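Local coordinates for protein KLLA0C04147p (Kluyveromyces lactis, PDB 5H2A) that probably binds and transfers sterols as a member of the OSBP family, this chain being the ankyrin-repeat domain of the longer Osh1 protein, at residues A[20-23]-A[24-28]; A[32-35]-A[36-40]. All coordinates share one frame; numbering follows the deposited sequence.

Interaction 1. Residues A[20-23]-A[24-28]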
ATOM      1  N   LEU A  20     -19.080  21.187  -4.677  1.00 17.22           N
ATOM      2  CA  LEU A  20     -18.006  22.074  -5.123  1.00 17.25           C
ATOM      3  C   LEU A  20     -18.191  23.481  -4.592  1.00 17.03           C
ATOM      4  O   LEU A  20     -17.206  24.156  -4.263  1.00 20.39           O
ATOM      5  CB  LEU A  20     -17.912  22.112  -6.646  1.00 13.27           C
ATOM      6  CG  LEU A  20     -17.337  20.842  -7.255  1.00 20.66           C
ATOM      7  CD1 LEU A  20     -17.402  20.845  -8.769  1.00 22.57           C
ATOM      8  CD2 LEU A  20     -15.909  20.647  -6.766  1.00 25.17           C
ATOM      9  N   ASP A  21     -19.437  23.949  -4.528  1.00 16.30           N
ATOM     10  CA  ASP A  21     -19.670  25.274  -3.979  1.00 21.32           C
ATOM     11  C   ASP A  21     -19.213  25.328  -2.531  1.00 22.77           C
ATOM     12  O   ASP A  21     -18.531  26.270  -2.109  1.00 23.25           O
ATOM     13  CB  ASP A  21     -21.138  25.647  -4.092  1.00 22.56           C
ATOM     14  CG  ASP A  21     -21.419  26.995  -3.466  1.00 36.00           C
ATOM     15  OD1 ASP A  21     -21.158  28.013  -4.136  1.00 39.10           O
ATOM     16  OD2 ASP A  21     -21.870  27.025  -2.306  1.00 31.68           O
ATOM     17  N   CYS A  22     -19.549  24.295  -1.764  1.00 17.84           N
ATOM     18  CA  CYS A  22     -19.119  24.230  -0.370  1.00 15.83           C
ATOM     19  C   CYS A  22     -17.594  24.151  -0.266  1.00 17.58           C
ATOM     20  O   CYS A  22     -16.968  24.865   0.528  1.00 20.71           O
ATOM     21  CB  CYS A  22     -19.779  23.021   0.294  1.00 16.95           C
ATOM     22  SG  CYS A  22     -19.486  22.909   2.075  1.00 22.31           S
ATOM     23  N   LEU A  23     -16.976  23.264  -1.046  1.00 14.97           N
ATOM     24  CA  LEU A  23     -15.526  23.096  -0.950  1.00 15.85           C
ATOM     25  C   LEU A  23     -14.755  24.364  -1.325  1.00 19.85           C
ATOM     26  O   LEU A  23     -13.632  24.566  -0.846  1.00 17.03           O
ATOM     27  CB  LEU A  23     -15.080  21.937  -1.836  1.00 13.85           C
ATOM     28  CG  LEU A  23     -15.590  20.558  -1.378  1.00 14.03           C
ATOM     29  CD1 LEU A  23     -15.133  19.485  -2.374  1.00 14.39           C
ATOM     30  CD2 LEU A  23     -15.049  20.241   0.019  1.00 16.14           C
ATOM     31  N   ARG A  24     -15.319  25.207  -2.193  1.00 18.35           N
ATOM     32  CA  ARG A  24     -14.630  26.421  -2.630  1.00 18.63           C
ATOM     33  C   ARG A  24     -14.698  27.552  -1.612  1.00 22.73           C
ATOM     34  O   ARG A  24     -13.796  28.394  -1.569  1.00 23.86           O
ATOM     35  CB  ARG A  24     -15.233  26.924  -3.943  1.00 23.37           C
ATOM     36  CG  ARG A  24     -14.756  26.198  -5.174  1.00 28.03           C
ATOM     37  CD  ARG A  24     -15.129  26.971  -6.457  1.00 30.57           C
ATOM     38  NE  ARG A  24     -14.359  26.451  -7.586  1.00 37.49           N
ATOM     39  CZ  ARG A  24     -14.807  25.523  -8.422  1.00 45.61           C
ATOM     40  NH1 ARG A  24     -16.030  25.031  -8.266  1.00 42.71           N
ATOM     41  NH2 ARG A  24     -14.034  25.092  -9.419  1.00 37.25           N
ATOM     42  N   GLN A  25     -15.756  27.598  -0.801  1.00 19.87           N
ATOM     43  CA  GLN A  25     -16.105  28.776  -0.018  1.00 22.23           C
ATOM     44  C   GLN A  25     -16.220  28.514   1.473  1.00 30.25           C
ATOM     45  O   GLN A  25     -16.151  29.470   2.259  1.00 23.18           O
ATOM     46  CB  GLN A  25     -17.452  29.351  -0.492  1.00 23.47           C
ATOM     47  CG  GLN A  25     -17.493  29.800  -1.941  1.00 41.26           C
ATOM     48  CD  GLN A  25     -16.501  30.916  -2.226  1.00 52.66           C
ATOM     49  OE1 GLN A  25     -16.610  32.013  -1.676  1.00 54.31           O
ATOM     50  NE2 GLN A  25     -15.532  30.643  -3.095  1.00 61.61           N
ATOM     51  N   SER A  26     -16.425  27.275   1.889  1.00 19.99           N
ATOM     52  CA  SER A  26     -16.859  26.973   3.245  1.00 23.62           C
ATOM     53  C   SER A  26     -15.767  26.254   4.030  1.00 16.73           C
ATOM     54  O   SER A  26     -14.712  25.890   3.496  1.00 21.49           O
ATOM     55  CB  SER A  26     -18.150  26.150   3.202  1.00 24.29           C
ATOM     56  OG  SER A  26     -19.158  26.913   2.558  1.00 27.04           O
ATOM     57  N   ASN A  27     -16.014  26.077   5.333  1.00 17.75           N
ATOM     58  CA  ASN A  27     -15.048  25.428   6.208  1.00 20.81           C
ATOM     59  C   ASN A  27     -15.530  24.012   6.541  1.00 21.06           C
ATOM     60  O   ASN A  27     -16.525  23.526   5.996  1.00 14.95           O
ATOM     61  CB  ASN A  27     -14.798  26.265   7.477  1.00 21.67           C
ATOM     62  CG  ASN A  27     -16.030  26.398   8.363  1.00 22.96           C
ATOM     63  OD1 ASN A  27     -17.033  25.707   8.174  1.00 18.26           O
ATOM     64  ND2 ASN A  27     -15.956  27.299   9.350  1.00 20.92           N
ATOM     65  N   PHE A  28     -14.820  23.343   7.448  1.00 16.19           N
ATOM     66  CA  PHE A  28     -15.072  21.921   7.670  1.00 19.89           C
ATOM     67  C   PHE A  28     -16.424  21.687   8.336  1.00 19.12           C
ATOM     68  O   PHE A  28     -17.163  20.789   7.933  1.00 14.65           O
ATOM     69  CB  PHE A  28     -13.945  21.303   8.503  1.00 17.37           C
ATOM     70  CG  PHE A  28     -14.158  19.836   8.815  1.00 18.59           C
ATOM     71  CD1 PHE A  28     -13.980  18.863   7.827  1.00 23.42           C
ATOM     72  CD2 PHE A  28     -14.544  19.433  10.091  1.00 18.99           C
ATOM     73  CE1 PHE A  28     -14.185  17.499   8.124  1.00 19.70           C
ATOM     74  CE2 PHE A  28     -14.739  18.080  10.388  1.00 23.78           C
ATOM     75  CZ  PHE A  28     -14.559  17.123   9.401  1.00 17.84           C
TER
HETATM   76  O   HOH W   1     -13.250  26.495   1.288  1.00 19.17           O
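Cys-22 and Ser-26 meet through the shortest of the backbone bonds at the C-terminal end of helix 12-25. Ser-26 N donates to Cys-22 O over 2.8 Å, and Gln-25 N reaches the same oxygen at 3.3 Å. One carbonyl thus takes two N-H groups where the last turn closes, and at Ser-26 the backbone turns out of the helical conformation. Upstream, Arg-24 N donates to Leu-20 O at 3.0 Å; the bonds of Gln-25 N and Arg-24 N to Asp-21 O are weak. A water donates to both Leu-23 O (2.9 Å) and Ser-26 O (2.7 Å), bridging the two carbonyls across the turn where the helix stops.

Side-chain packing is lighter. With its sulfur anti to the backbone N (chi1 -174°), Cys-22 turns SG along the helix to within 3.7 Å of Ser-26 CB. Arg-24, extended from CG to NE, runs back along the turn and brings NH1 obliquely to 3.8 Å from Leu-20 CB, its aliphatic CG resting 3.3 Å from Leu-20 O.

Beyond the turn, Asn-27 is the N-cap of helix 28-38. Leu-23 faces Tyr-57 and Val-61 of helix 54-61 and Leu-66 of helix 64-74, its carbonyl also bonding Ser-62 OG, while Cys-22 packs on Leu-31 and Leu-34 of helix 28-38.

Interaction 2. Residues A[32-35]-A[36-40]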
ATOM      1  N   CYS A  32     -19.387  19.368   6.872  1.00 14.79           N
ATOM      2  CA  CYS A  32     -20.094  18.311   7.610  1.00 19.88           C
ATOM      3  C   CYS A  32     -21.605  18.509   7.546  1.00 15.33           C
ATOM      4  O   CYS A  32     -22.364  17.561   7.303  1.00 17.36           O
ATOM      5  CB  CYS A  32     -19.630  18.273   9.075  1.00 16.45           C
ATOM      6  SG  CYS A  32     -17.956  17.672   9.323  1.00 19.46           S
ATOM      7  N   HIS A  33     -22.060  19.739   7.784  1.00 16.15           N
ATOM      8  CA  HIS A  33     -23.489  20.040   7.750  1.00 16.83           C
ATOM      9  C   HIS A  33     -24.097  19.736   6.381  1.00 21.86           C
ATOM     10  O   HIS A  33     -25.222  19.221   6.291  1.00 18.45           O
ATOM     11  CB  HIS A  33     -23.695  21.507   8.115  1.00 18.80           C
ATOM     12  CG  HIS A  33     -25.131  21.911   8.253  1.00 23.34           C
ATOM     13  ND1 HIS A  33     -25.804  22.608   7.274  1.00 36.44           N
ATOM     14  CD2 HIS A  33     -26.006  21.753   9.272  1.00 31.41           C
ATOM     15  CE1 HIS A  33     -27.041  22.846   7.675  1.00 36.77           C
ATOM     16  NE2 HIS A  33     -27.189  22.338   8.884  1.00 29.65           N
ATOM     17  N   LEU A  34     -23.373  20.058   5.304  1.00 17.50           N
ATOM     18  CA  LEU A  34     -23.840  19.740   3.955  1.00 17.69           C
ATOM     19  C   LEU A  34     -24.015  18.237   3.777  1.00 16.87           C
ATOM     20  O   LEU A  34     -25.021  17.769   3.219  1.00 17.99           O
ATOM     21  CB  LEU A  34     -22.848  20.260   2.909  1.00 18.32           C
ATOM     22  CG  LEU A  34     -23.195  19.941   1.442  1.00 21.70           C
ATOM     23  CD1 LEU A  34     -24.352  20.824   0.960  1.00 27.03           C
ATOM     24  CD2 LEU A  34     -21.984  20.074   0.524  1.00 20.83           C
ATOM     25  N   ILE A  35     -23.027  17.465   4.227  1.00 14.68           N
ATOM     26  CA  ILE A  35     -23.120  16.002   4.128  1.00 17.58           C
ATOM     27  C   ILE A  35     -24.367  15.495   4.851  1.00 16.77           C
ATOM     28  O   ILE A  35     -25.120  14.658   4.335  1.00 16.90           O
ATOM     29  CB  ILE A  35     -21.848  15.351   4.703  1.00 17.92           C
ATOM     30  CG1 ILE A  35     -20.587  15.795   3.956  1.00 18.96           C
ATOM     31  CG2 ILE A  35     -21.973  13.820   4.784  1.00 21.15           C
ATOM     32  CD1 ILE A  35     -20.664  15.696   2.451  1.00 21.92           C
ATOM     33  N   ALA A  36     -24.596  15.983   6.067  1.00 17.76           N
ATOM     34  CA  ALA A  36     -25.731  15.489   6.850  1.00 18.75           C
ATOM     35  C   ALA A  36     -27.056  15.807   6.170  1.00 25.16           C
ATOM     36  O   ALA A  36     -28.003  15.007   6.216  1.00 23.28           O
ATOM     37  CB  ALA A  36     -25.699  16.091   8.257  1.00 20.39           C
ATOM     38  N   ASN A  37     -27.134  16.953   5.503  1.00 19.04           N
ATOM     39  CA  ASN A  37     -28.399  17.415   4.959  1.00 18.36           C
ATOM     40  C   ASN A  37     -28.627  17.025   3.498  1.00 25.33           C
ATOM     41  O   ASN A  37     -29.781  16.871   3.084  1.00 29.42           O
ATOM     42  CB  ASN A  37     -28.492  18.930   5.128  1.00 21.14           C
ATOM     43  CG  ASN A  37     -28.789  19.320   6.566  1.00 26.88           C
ATOM     44  OD1 ASN A  37     -27.885  19.639   7.345  1.00 33.80           O
ATOM     45  ND2 ASN A  37     -30.056  19.221   6.941  1.00 24.28           N
ATOM     46  N   GLU A  38     -27.573  16.850   2.699  1.00 18.20           N
ATOM     47  CA  GLU A  38     -27.749  16.621   1.271  1.00 18.03           C
ATOM     48  C   GLU A  38     -27.215  15.284   0.771  1.00 20.60           C
ATOM     49  O   GLU A  38     -27.590  14.873  -0.337  1.00 23.12           O
ATOM     50  CB  GLU A  38     -27.068  17.735   0.454  1.00 24.91           C
ATOM     51  CG  GLU A  38     -27.590  19.141   0.717  1.00 25.82           C
ATOM     52  CD  GLU A  38     -28.960  19.395   0.104  1.00 29.04           C
ATOM     53  OE1 GLU A  38     -29.644  20.321   0.566  1.00 43.71           O
ATOM     54  OE2 GLU A  38     -29.365  18.671  -0.828  1.00 32.29           O
ATOM     55  N   PHE A  39     -26.313  14.632   1.499  1.00 15.90           N
ATOM     56  CA  PHE A  39     -25.742  13.362   1.042  1.00 16.28           C
ATOM     57  C   PHE A  39     -26.513  12.202   1.669  1.00 17.95           C
ATOM     58  O   PHE A  39     -26.005  11.431   2.474  1.00 24.45           O
ATOM     59  CB  PHE A  39     -24.242  13.307   1.350  1.00 18.82           C
ATOM     60  CG  PHE A  39     -23.410  14.031   0.330  1.00 19.50           C
ATOM     61  CD1 PHE A  39     -23.513  15.413   0.204  1.00 19.00           C
ATOM     62  CD2 PHE A  39     -22.573  13.336  -0.534  1.00 22.68           C
ATOM     63  CE1 PHE A  39     -22.777  16.091  -0.764  1.00 26.87           C
ATOM     64  CE2 PHE A  39     -21.827  14.002  -1.488  1.00 26.29           C
ATOM     65  CZ  PHE A  39     -21.935  15.394  -1.611  1.00 23.99           C
ATOM     66  N   GLN A  40     -27.799  12.156   1.324  1.00 21.70           N
ATOM     67  CA  GLN A  40     -28.716  11.210   1.944  1.00 22.73           C
ATOM     68  C   GLN A  40     -29.640  10.672   0.857  1.00 22.67           C
ATOM     69  O   GLN A  40     -29.992  11.393  -0.072  1.00 30.15           O
ATOM     70  CB  GLN A  40     -29.511  11.866   3.090  1.00 29.68           C
ATOM     71  CG  GLN A  40     -28.667  12.596   4.164  1.00 29.51           C
ATOM     72  CD  GLN A  40     -27.823  11.667   5.043  1.00 33.44           C
ATOM     73  OE1 GLN A  40     -28.258  10.581   5.413  1.00 42.59           O
ATOM     74  NE2 GLN A  40     -26.595  12.097   5.366  1.00 29.37           N
TER
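Ile-35 lays its terminal methyl over one face of the Phe-39 ring, forming the tight side of this helix end. Ile-35 CD1 stands 3.8 Å from the centroid of the Phe-39 ring and 18° off the normal, a CH-pi contact shifted toward the rim near Phe-39 CD1. Ile-35 places CG1 beside its backbone N (chi1 -60°), and the further bend at chi2 carries the methyl to the ring. Replacing Ile-35 with an alanine would probably leave this face of Phe-39 without its methyl and open a gap beside Trp-74, Phe-42 and Leu-84, which Ile-35 also touches.

The carbonyl of the same residue is gripped twice: Phe-39 N donates to Ile-35 O at 3.1 Å and Gln-40 NE2 at 3.1 Å, from opposite faces of the carbonyl plane. The Gln-40 bond is nearly straight, at 166°, and Ile-35 O lies in its amide plane; the bend of the Gln-40 chain at chi2 brings NE2 back to the helix end. Glu-38 N donates to Leu-34 O at 2.8 Å.

Looser packing occupies the outer side. Leu-34 CD1 touches Glu-38 CG at 3.7 Å, and the Glu-38 carboxylate turns away to a salt bridge with Lys-18. The exposed His-33 and Asn-37 side chains lie together one turn apart, their ring and amide planes steeply inclined to each other.

Phe-39 ends the helix as the centre of an inverse gamma turn, and its side chain touches Leu-15 and Leu-19 of helix 12-25 and Val-47, Val-50 and Phe-51 of helix 45-51. Such apolar packing between successive short helices is consistent with the ankyrin-repeat fold of this domain.

Both interactions are C-terminal helix ends in consecutive helices: 20-28 closes helix 12-25 and leads into helix 28-38, which 32-40 closes in turn. Their centres lie about 13 Å apart, and they meet directly where Cys-22 CB packs 3.7 Å from Leu-34 CD2. Each has two buried residues, Cys-22 and Leu-23 in interaction 1, Ile-35 and Phe-39 in interaction 2, with exposed polar side chains at the surface. The chemistry differs: interaction 1 relies mainly on backbone bonds and a bridging water, whereas interaction 2 adds an aliphatic-on-aromatic contact and a side-chain amide at the helix end. Helix 64-74 receives residues from both.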